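Local coordinates for protein aspartate--tRNA(Asp/Asn) ligase (Sulfolobus tokodaii, PDB 1WYD) that probably attaches aspartate to both tRNA(Asp) and tRNA(Asn), activating the amino acid with ATP and magnesium before passing it to the tRNA acceptor end, at residues D234-M239 with I275-Y280; D325-Y330 with S343-Y348. One frame throughout, in Å; residues are numbered along the deposited sequence.

Contacts 1 and 2 both lie within the class II synthetase core, their centres about 11 Å apart, and both reach the same mixed sheet. Contact 1 comes first in the chain and joins the start of helix 235-256 to the edge strand 276-279; contact 2 follows, tying a loop beyond strand 316-320 to strand 343-348. Strand 316-320 lies between these two strands in the sheet. The contacts meet where helix 235-256 packs on strand 343-348, with Met239 SD 3.5 Å from Phe344 CG. A second touch comes from the other segment of contact 1, Ile275 CG2 lying 4.1 Å from Leu346 CD1. Contact 1 thus connects the outer edge of the sheet to the strand beside the predicted ATP and magnesium site.

Contact 1: D234-M239 with I275-Y280; sequences DYNDVM and IKRLKY
Arg277, on edge strand 276-279, reaches across to the first turn of helix 235-256, where its guanidinium meets Asn236, Met239 and, more distantly, Tyr235. The polar part of the contact lies at the guanidinium edge. As modelled, Asn236 ND2 stands 2.6 Å from Arg277 NH1; the amide is probably turned over in the model, and the pair may then be a hydrogen bond. Amide and guanidinium planes are 43° apart. Tyr235 OH is 4.2 Å from Arg277 NH2 and hydrogen-bonds instead to Asp321. The arginine reaches its neighbours with CG almost eclipsing the backbone N (chi1 1°) and a bend farther along the chain.

The packing part is small. Met239 crosses the arginine at about a right angle and brings Met239 CE to 3.5 Å from Arg277 NH1, the methyl lying obliquely to the guanidinium.

Hydrogen bonds within the helix start form a capping box. Asp234 OD1 accepts from Asp237 N at 3.2 Å, and Asp237 OD1 accepts from Asp234 N at 3.0 Å.

With helix and strand axes 12.7 Å apart and only 113 Å² buried, the two elements are bridged by one long, exposed cationic side chain without a salt bridge between them. The contact is therefore probably peripheral to the helix-sheet packing, in which Met239 touches Phe318, Val320 and Phe344.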
ATOM      1  N   ASP B 234     -22.494   4.629  10.107  1.00 45.29           N
ATOM      2  CA  ASP B 234     -23.280   4.489   8.892  1.00 44.35           C
ATOM      3  C   ASP B 234     -22.699   5.397   7.851  1.00 43.74           C
ATOM      4  O   ASP B 234     -21.617   5.951   8.069  1.00 42.97           O
ATOM      5  CB  ASP B 234     -24.747   4.788   9.116  1.00 45.04           C
ATOM      6  CG  ASP B 234     -25.016   6.253   9.516  1.00 45.76           C
ATOM      7  OD1 ASP B 234     -24.149   7.140   9.331  1.00 44.35           O
ATOM      8  OD2 ASP B 234     -26.107   6.582  10.037  1.00 48.98           O
ATOM      9  N   TYR B 235     -23.426   5.584   6.750  1.00 43.97           N
ATOM     10  CA  TYR B 235     -22.886   6.316   5.620  1.00 45.44           C
ATOM     11  C   TYR B 235     -22.685   7.803   5.865  1.00 46.18           C
ATOM     12  O   TYR B 235     -21.773   8.400   5.291  1.00 47.19           O
ATOM     13  CB  TYR B 235     -23.673   6.043   4.337  1.00 45.62           C
ATOM     14  CG  TYR B 235     -25.023   6.725   4.201  1.00 47.25           C
ATOM     15  CD1 TYR B 235     -25.470   7.134   2.953  1.00 46.96           C
ATOM     16  CD2 TYR B 235     -25.866   6.938   5.313  1.00 48.86           C
ATOM     17  CE1 TYR B 235     -26.710   7.730   2.792  1.00 48.38           C
ATOM     18  CE2 TYR B 235     -27.102   7.538   5.179  1.00 47.39           C
ATOM     19  CZ  TYR B 235     -27.521   7.935   3.900  1.00 49.38           C
ATOM     20  OH  TYR B 235     -28.739   8.526   3.714  1.00 48.33           O
ATOM     21  N   ASN B 236     -23.483   8.408   6.739  1.00 46.77           N
ATOM     22  CA  ASN B 236     -23.234   9.799   7.083  1.00 46.74           C
ATOM     23  C   ASN B 236     -21.915   9.944   7.828  1.00 47.27           C
ATOM     24  O   ASN B 236     -21.152  10.878   7.577  1.00 47.65           O
ATOM     25  CB  ASN B 236     -24.426  10.415   7.828  1.00 47.33           C
ATOM     26  CG  ASN B 236     -25.731  10.436   6.977  1.00 47.19           C
ATOM     27  OD1 ASN B 236     -26.781   9.992   7.424  1.00 48.10           O
ATOM     28  ND2 ASN B 236     -25.657  10.968   5.778  1.00 48.35           N
ATOM     29  N   ASP B 237     -21.598   8.988   8.705  1.00 48.34           N
ATOM     30  CA  ASP B 237     -20.329   9.044   9.454  1.00 48.80           C
ATOM     31  C   ASP B 237     -19.082   9.005   8.577  1.00 48.77           C
ATOM     32  O   ASP B 237     -18.134   9.780   8.782  1.00 48.19           O
ATOM     33  CB  ASP B 237     -20.229   7.900  10.453  1.00 49.26           C
ATOM     34  CG  ASP B 237     -21.229   8.009  11.555  1.00 51.79           C
ATOM     35  OD1 ASP B 237     -21.910   6.985  11.832  1.00 51.16           O
ATOM     36  OD2 ASP B 237     -21.404   9.088  12.187  1.00 55.76           O
ATOM     37  N   VAL B 238     -19.085   8.065   7.624  1.00 48.11           N
ATOM     38  CA  VAL B 238     -17.962   7.878   6.732  1.00 47.41           C
ATOM     39  C   VAL B 238     -17.843   9.028   5.719  1.00 47.29           C
ATOM     40  O   VAL B 238     -16.730   9.486   5.395  1.00 46.49           O
ATOM     41  CB  VAL B 238     -17.949   6.446   6.068  1.00 47.60           C
ATOM     42  CG1 VAL B 238     -17.806   5.372   7.150  1.00 48.23           C
ATOM     43  CG2 VAL B 238     -19.169   6.183   5.244  1.00 45.93           C
ATOM     44  N   MET B 239     -18.980   9.519   5.248  1.00 47.43           N
ATOM     45  CA  MET B 239     -18.955  10.728   4.421  1.00 48.65           C
ATOM     46  C   MET B 239     -18.231  11.890   5.141  1.00 49.31           C
ATOM     47  O   MET B 239     -17.376  12.557   4.542  1.00 50.25           O
ATOM     48  CB  MET B 239     -20.357  11.109   3.933  1.00 48.55           C
ATOM     49  CG  MET B 239     -20.777  10.337   2.732  1.00 48.47           C
ATOM     50  SD  MET B 239     -22.228  11.008   1.899  1.00 54.73           S
ATOM     51  CE  MET B 239     -23.604  10.386   2.960  1.00 49.88           C
ATOM     52  N   ILE B 275     -19.486  19.209   2.299  1.00 56.39           N
ATOM     53  CA  ILE B 275     -19.606  19.176   0.863  1.00 55.28           C
ATOM     54  C   ILE B 275     -21.105  19.145   0.548  1.00 55.58           C
ATOM     55  O   ILE B 275     -21.871  18.507   1.252  1.00 55.69           O
ATOM     56  CB  ILE B 275     -18.852  17.945   0.286  1.00 54.97           C
ATOM     57  CG1 ILE B 275     -17.345  18.202   0.293  1.00 53.41           C
ATOM     58  CG2 ILE B 275     -19.283  17.629  -1.140  1.00 53.23           C
ATOM     59  CD1 ILE B 275     -16.487  16.927   0.385  1.00 50.58           C
ATOM     60  N   LYS B 276     -21.526  19.850  -0.496  1.00 55.79           N
ATOM     61  CA  LYS B 276     -22.922  19.815  -0.912  1.00 56.29           C
ATOM     62  C   LYS B 276     -23.423  18.373  -1.063  1.00 56.20           C
ATOM     63  O   LYS B 276     -22.742  17.562  -1.709  1.00 56.22           O
ATOM     64  CB  LYS B 276     -23.068  20.588  -2.231  1.00 56.86           C
ATOM     65  CG  LYS B 276     -24.484  20.566  -2.841  1.00 58.71           C
ATOM     66  CD  LYS B 276     -25.300  21.807  -2.452  1.00 60.25           C
ATOM     67  CE  LYS B 276     -26.565  21.907  -3.286  1.00 61.12           C
ATOM     68  NZ  LYS B 276     -27.706  21.263  -2.580  1.00 62.90           N
ATOM     69  N   ARG B 277     -24.567  18.044  -0.435  1.00 55.91           N
ATOM     70  CA  ARG B 277     -25.268  16.768  -0.696  1.00 55.47           C
ATOM     71  C   ARG B 277     -26.481  16.997  -1.554  1.00 55.45           C
ATOM     72  O   ARG B 277     -27.257  17.920  -1.318  1.00 55.87           O
ATOM     73  CB  ARG B 277     -25.720  15.991   0.554  1.00 55.56           C
ATOM     74  CG  ARG B 277     -25.425  16.618   1.897  1.00 55.97           C
ATOM     75  CD  ARG B 277     -25.565  15.673   3.103  1.00 57.19           C
ATOM     76  NE  ARG B 277     -26.650  14.682   3.003  1.00 56.19           N
ATOM     77  CZ  ARG B 277     -26.595  13.453   3.549  1.00 56.73           C
ATOM     78  NH1 ARG B 277     -25.518  13.073   4.226  1.00 55.18           N
ATOM     79  NH2 ARG B 277     -27.613  12.599   3.433  1.00 55.12           N
ATOM     80  N   LEU B 278     -26.643  16.135  -2.545  1.00 54.30           N
ATOM     81  CA  LEU B 278     -27.758  16.195  -3.431  1.00 53.43           C
ATOM     82  C   LEU B 278     -28.317  14.800  -3.460  1.00 54.12           C
ATOM     83  O   LEU B 278     -27.578  13.841  -3.744  1.00 54.76           O
ATOM     84  CB  LEU B 278     -27.242  16.587  -4.807  1.00 53.47           C
ATOM     85  CG  LEU B 278     -28.215  16.720  -5.964  1.00 51.08           C
ATOM     86  CD1 LEU B 278     -29.005  17.978  -5.778  1.00 48.83           C
ATOM     87  CD2 LEU B 278     -27.444  16.778  -7.235  1.00 47.71           C
ATOM     88  N   LYS B 279     -29.604  14.662  -3.142  1.00 53.90           N
ATOM     89  CA  LYS B 279     -30.273  13.361  -3.205  1.00 53.80           C
ATOM     90  C   LYS B 279     -30.389  12.970  -4.649  1.00 53.43           C
ATOM     91  O   LYS B 279     -30.487  13.831  -5.510  1.00 53.20           O
ATOM     92  CB  LYS B 279     -31.669  13.383  -2.570  1.00 54.14           C
ATOM     93  CG  LYS B 279     -31.741  14.009  -1.172  1.00 55.55           C
ATOM     94  CD  LYS B 279     -33.187  14.236  -0.763  1.00 58.17           C
ATOM     95  CE  LYS B 279     -33.432  13.782   0.660  1.00 60.94           C
ATOM     96  NZ  LYS B 279     -33.135  14.870   1.647  1.00 65.30           N
ATOM     97  N   TYR B 280     -30.345  11.663  -4.910  1.00 53.85           N
ATOM     98  CA  TYR B 280     -30.462  11.120  -6.261  1.00 53.79           C
ATOM     99  C   TYR B 280     -31.807  11.555  -6.871  1.00 55.17           C
ATOM    100  O   TYR B 280     -31.861  12.004  -8.009  1.00 54.64           O
ATOM    101  CB  TYR B 280     -30.337   9.607  -6.200  1.00 52.78           C
ATOM    102  CG  TYR B 280     -30.922   8.868  -7.379  1.00 51.30           C
ATOM    103  CD1 TYR B 280     -30.140   8.557  -8.455  1.00 50.81           C
ATOM    104  CD2 TYR B 280     -32.257   8.465  -7.405  1.00 50.20           C
ATOM    105  CE1 TYR B 280     -30.645   7.863  -9.545  1.00 50.84           C
ATOM    106  CE2 TYR B 280     -32.775   7.787  -8.498  1.00 48.48           C
ATOM    107  CZ  TYR B 280     -31.947   7.490  -9.561  1.00 49.17           C
ATOM    108  OH  TYR B 280     -32.394   6.823 -10.675  1.00 50.48           O
TER

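Contact 2: D325-Y330 with S343-Y348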
ATOM      1  N   ASP B 325     -32.240  -0.760  -5.798  1.00 55.55           N
ATOM      2  CA  ASP B 325     -32.266  -1.690  -6.906  1.00 56.16           C
ATOM      3  C   ASP B 325     -31.025  -1.534  -7.800  1.00 54.60           C
ATOM      4  O   ASP B 325     -30.727  -2.411  -8.602  1.00 55.03           O
ATOM      5  CB  ASP B 325     -33.599  -1.487  -7.660  1.00 57.76           C
ATOM      6  CG  ASP B 325     -34.792  -1.158  -6.683  1.00 62.51           C
ATOM      7  OD1 ASP B 325     -34.818  -0.053  -6.031  1.00 63.68           O
ATOM      8  OD2 ASP B 325     -35.738  -1.971  -6.493  1.00 66.70           O
ATOM      9  N   ALA B 326     -30.295  -0.429  -7.634  1.00 52.60           N
ATOM     10  CA  ALA B 326     -29.085  -0.150  -8.411  1.00 50.85           C
ATOM     11  C   ALA B 326     -27.761  -0.268  -7.600  1.00 49.63           C
ATOM     12  O   ALA B 326     -26.706   0.125  -8.068  1.00 48.10           O
ATOM     13  CB  ALA B 326     -29.189   1.237  -9.045  1.00 50.97           C
ATOM     14  N   ARG B 327     -27.838  -0.799  -6.388  1.00 48.98           N
ATOM     15  CA  ARG B 327     -26.690  -0.861  -5.490  1.00 48.86           C
ATOM     16  C   ARG B 327     -26.548  -2.307  -5.029  1.00 48.74           C
ATOM     17  O   ARG B 327     -27.521  -3.030  -5.063  1.00 48.20           O
ATOM     18  CB  ARG B 327     -26.909   0.082  -4.309  1.00 48.41           C
ATOM     19  CG  ARG B 327     -26.912   1.564  -4.719  1.00 47.82           C
ATOM     20  CD  ARG B 327     -25.603   2.229  -4.418  1.00 49.09           C
ATOM     21  NE  ARG B 327     -25.211   3.206  -5.408  1.00 47.92           N
ATOM     22  CZ  ARG B 327     -24.145   3.994  -5.299  1.00 45.73           C
ATOM     23  NH1 ARG B 327     -23.319   3.907  -4.256  1.00 43.11           N
ATOM     24  NH2 ARG B 327     -23.907   4.869  -6.260  1.00 45.90           N
ATOM     25  N   PRO B 328     -25.344  -2.745  -4.637  1.00 48.75           N
ATOM     26  CA  PRO B 328     -25.129  -4.134  -4.210  1.00 48.54           C
ATOM     27  C   PRO B 328     -26.089  -4.652  -3.142  1.00 48.40           C
ATOM     28  O   PRO B 328     -26.751  -3.877  -2.452  1.00 49.07           O
ATOM     29  CB  PRO B 328     -23.707  -4.093  -3.675  1.00 48.33           C
ATOM     30  CG  PRO B 328     -23.061  -3.112  -4.559  1.00 48.24           C
ATOM     31  CD  PRO B 328     -24.078  -1.991  -4.641  1.00 48.74           C
ATOM     32  N   PHE B 329     -26.151  -5.972  -3.018  1.00 48.26           N
ATOM     33  CA  PHE B 329     -26.941  -6.631  -1.979  1.00 48.02           C
ATOM     34  C   PHE B 329     -26.409  -6.308  -0.583  1.00 47.31           C
ATOM     35  O   PHE B 329     -27.107  -6.495   0.412  1.00 47.88           O
ATOM     36  CB  PHE B 329     -26.894  -8.151  -2.186  1.00 47.94           C
ATOM     37  CG  PHE B 329     -25.556  -8.776  -1.824  1.00 49.83           C
ATOM     38  CD1 PHE B 329     -25.367  -9.386  -0.579  1.00 50.92           C
ATOM     39  CD2 PHE B 329     -24.493  -8.767  -2.723  1.00 50.75           C
ATOM     40  CE1 PHE B 329     -24.124  -9.968  -0.228  1.00 50.36           C
ATOM     41  CE2 PHE B 329     -23.244  -9.352  -2.383  1.00 53.06           C
ATOM     42  CZ  PHE B 329     -23.065  -9.955  -1.132  1.00 50.57           C
ATOM     43  N   TYR B 330     -25.151  -5.893  -0.496  1.00 46.37           N
ATOM     44  CA  TYR B 330     -24.531  -5.697   0.810  1.00 45.68           C
ATOM     45  C   TYR B 330     -24.822  -4.295   1.366  1.00 46.25           C
ATOM     46  O   TYR B 330     -24.420  -3.982   2.483  1.00 45.59           O
ATOM     47  CB  TYR B 330     -23.001  -6.032   0.816  1.00 44.74           C
ATOM     48  CG  TYR B 330     -22.177  -5.374  -0.280  1.00 42.11           C
ATOM     49  CD1 TYR B 330     -21.846  -4.044  -0.211  1.00 41.32           C
ATOM     50  CD2 TYR B 330     -21.716  -6.108  -1.374  1.00 41.17           C
ATOM     51  CE1 TYR B 330     -21.098  -3.428  -1.199  1.00 41.46           C
ATOM     52  CE2 TYR B 330     -20.953  -5.504  -2.381  1.00 41.37           C
ATOM     53  CZ  TYR B 330     -20.657  -4.154  -2.277  1.00 42.80           C
ATOM     54  OH  TYR B 330     -19.921  -3.526  -3.252  1.00 45.36           O
ATOM     55  N   SER B 343     -26.599   5.041   0.496  1.00 51.42           N
ATOM     56  CA  SER B 343     -25.391   5.044  -0.306  1.00 50.89           C
ATOM     57  C   SER B 343     -25.054   6.420  -0.772  1.00 49.86           C
ATOM     58  O   SER B 343     -25.885   7.313  -0.710  1.00 49.74           O
ATOM     59  CB  SER B 343     -25.590   4.174  -1.527  1.00 50.96           C
ATOM     60  OG  SER B 343     -26.770   4.573  -2.206  1.00 53.42           O
ATOM     61  N   PHE B 344     -23.811   6.585  -1.237  1.00 49.19           N
ATOM     62  CA  PHE B 344     -23.362   7.841  -1.830  1.00 47.09           C
ATOM     63  C   PHE B 344     -22.340   7.623  -2.924  1.00 47.29           C
ATOM     64  O   PHE B 344     -21.567   6.688  -2.871  1.00 47.41           O
ATOM     65  CB  PHE B 344     -22.793   8.765  -0.757  1.00 46.71           C
ATOM     66  CG  PHE B 344     -21.452   8.340  -0.208  1.00 43.49           C
ATOM     67  CD1 PHE B 344     -21.372   7.432   0.837  1.00 42.59           C
ATOM     68  CD2 PHE B 344     -20.278   8.868  -0.723  1.00 41.67           C
ATOM     69  CE1 PHE B 344     -20.149   7.030   1.354  1.00 42.40           C
ATOM     70  CE2 PHE B 344     -19.042   8.485  -0.210  1.00 43.05           C
ATOM     71  CZ  PHE B 344     -18.982   7.557   0.837  1.00 44.03           C
ATOM     72  N   ASP B 345     -22.343   8.499  -3.917  1.00 47.23           N
ATOM     73  CA  ASP B 345     -21.164   8.707  -4.758  1.00 46.66           C
ATOM     74  C   ASP B 345     -20.600  10.087  -4.450  1.00 46.43           C
ATOM     75  O   ASP B 345     -21.367  11.015  -4.183  1.00 46.10           O
ATOM     76  CB  ASP B 345     -21.521   8.616  -6.239  1.00 46.30           C
ATOM     77  CG  ASP B 345     -21.999   7.228  -6.633  1.00 46.60           C
ATOM     78  OD1 ASP B 345     -22.163   6.387  -5.743  1.00 47.45           O
ATOM     79  OD2 ASP B 345     -22.275   6.889  -7.789  1.00 46.16           O
ATOM     80  N   LEU B 346     -19.272  10.219  -4.454  1.00 45.59           N
ATOM     81  CA  LEU B 346     -18.672  11.547  -4.483  1.00 45.59           C
ATOM     82  C   LEU B 346     -18.215  11.870  -5.886  1.00 45.62           C
ATOM     83  O   LEU B 346     -17.355  11.170  -6.442  1.00 45.61           O
ATOM     84  CB  LEU B 346     -17.500  11.706  -3.503  1.00 45.68           C
ATOM     85  CG  LEU B 346     -16.850  13.109  -3.491  1.00 45.20           C
ATOM     86  CD1 LEU B 346     -17.842  14.245  -3.019  1.00 46.26           C
ATOM     87  CD2 LEU B 346     -15.605  13.150  -2.670  1.00 41.12           C
ATOM     88  N   ILE B 347     -18.797  12.937  -6.443  1.00 45.50           N
ATOM     89  CA  ILE B 347     -18.433  13.462  -7.756  1.00 44.69           C
ATOM     90  C   ILE B 347     -17.557  14.695  -7.669  1.00 45.25           C
ATOM     91  O   ILE B 347     -17.862  15.651  -6.905  1.00 46.32           O
ATOM     92  CB  ILE B 347     -19.693  13.831  -8.564  1.00 44.61           C
ATOM     93  CG1 ILE B 347     -20.788  12.768  -8.411  1.00 43.62           C
ATOM     94  CG2 ILE B 347     -19.333  14.141 -10.034  1.00 43.92           C
ATOM     95  CD1 ILE B 347     -20.497  11.450  -9.148  1.00 43.15           C
ATOM     96  N   TYR B 348     -16.498  14.694  -8.471  1.00 44.40           N
ATOM     97  CA  TYR B 348     -15.764  15.912  -8.808  1.00 44.70           C
ATOM     98  C   TYR B 348     -16.006  16.337 -10.249  1.00 44.42           C
ATOM     99  O   TYR B 348     -15.542  15.671 -11.180  1.00 44.39           O
ATOM    100  CB  TYR B 348     -14.263  15.727  -8.589  1.00 43.98           C
ATOM    101  CG  TYR B 348     -13.448  16.882  -9.115  1.00 44.74           C
ATOM    102  CD1 TYR B 348     -12.677  16.756 -10.264  1.00 45.99           C
ATOM    103  CD2 TYR B 348     -13.454  18.109  -8.461  1.00 45.87           C
ATOM    104  CE1 TYR B 348     -11.921  17.821 -10.742  1.00 45.86           C
ATOM    105  CE2 TYR B 348     -12.706  19.167  -8.938  1.00 47.55           C
ATOM    106  CZ  TYR B 348     -11.934  19.011 -10.072  1.00 47.57           C
ATOM    107  OH  TYR B 348     -11.187  20.081 -10.541  1.00 52.35           O
TER
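Arg327 and Asp345 form a salt bridge in which both terminal nitrogens of the guanidinium converge on one carboxylate oxygen. The bond from Arg327 NH2 to Asp345 OD1 is modelled nearly straight (163°), though at 2.4 Å its geometry is doubtful in detail. Arg327 NH1 adds a weak bond to Asp345 OD1 at 3.1 Å, bent to 122°. Asp345 CG lies at the guanidinium edge, in its plane, but the carboxylate is turned 38° from it, so the pair is not a flat two-oxygen fork. The second oxygen, Asp345 OD2, lies 3.0 Å from Arg327 NH2 and is also close to Glu352 OE1, a meeting of like charges that the arginine probably offsets in part.

Farther back, the arginine chain bends at its second and third torsions, which lays its aliphatic part along Ser343 before the guanidinium meets Asp345. Arg327 CD is 3.5 Å from Ser343 CB and 3.4 Å from Ser343 OG. That hydroxyl has a hydrogen bond with Ser341 OG, while Trp322 makes a cation-pi interaction with Arg327.

Strand 343-348 pairs antiparallel with strand 351-358, which carries Glu352 and Ser355, predicted to bind magnesium. The salt bridge is consistent with a second-shell role beside these residues, tying loop 325-330 to the mainly antiparallel sheet that forms the floor of the active site in class II aminoacyl-tRNA synthetases.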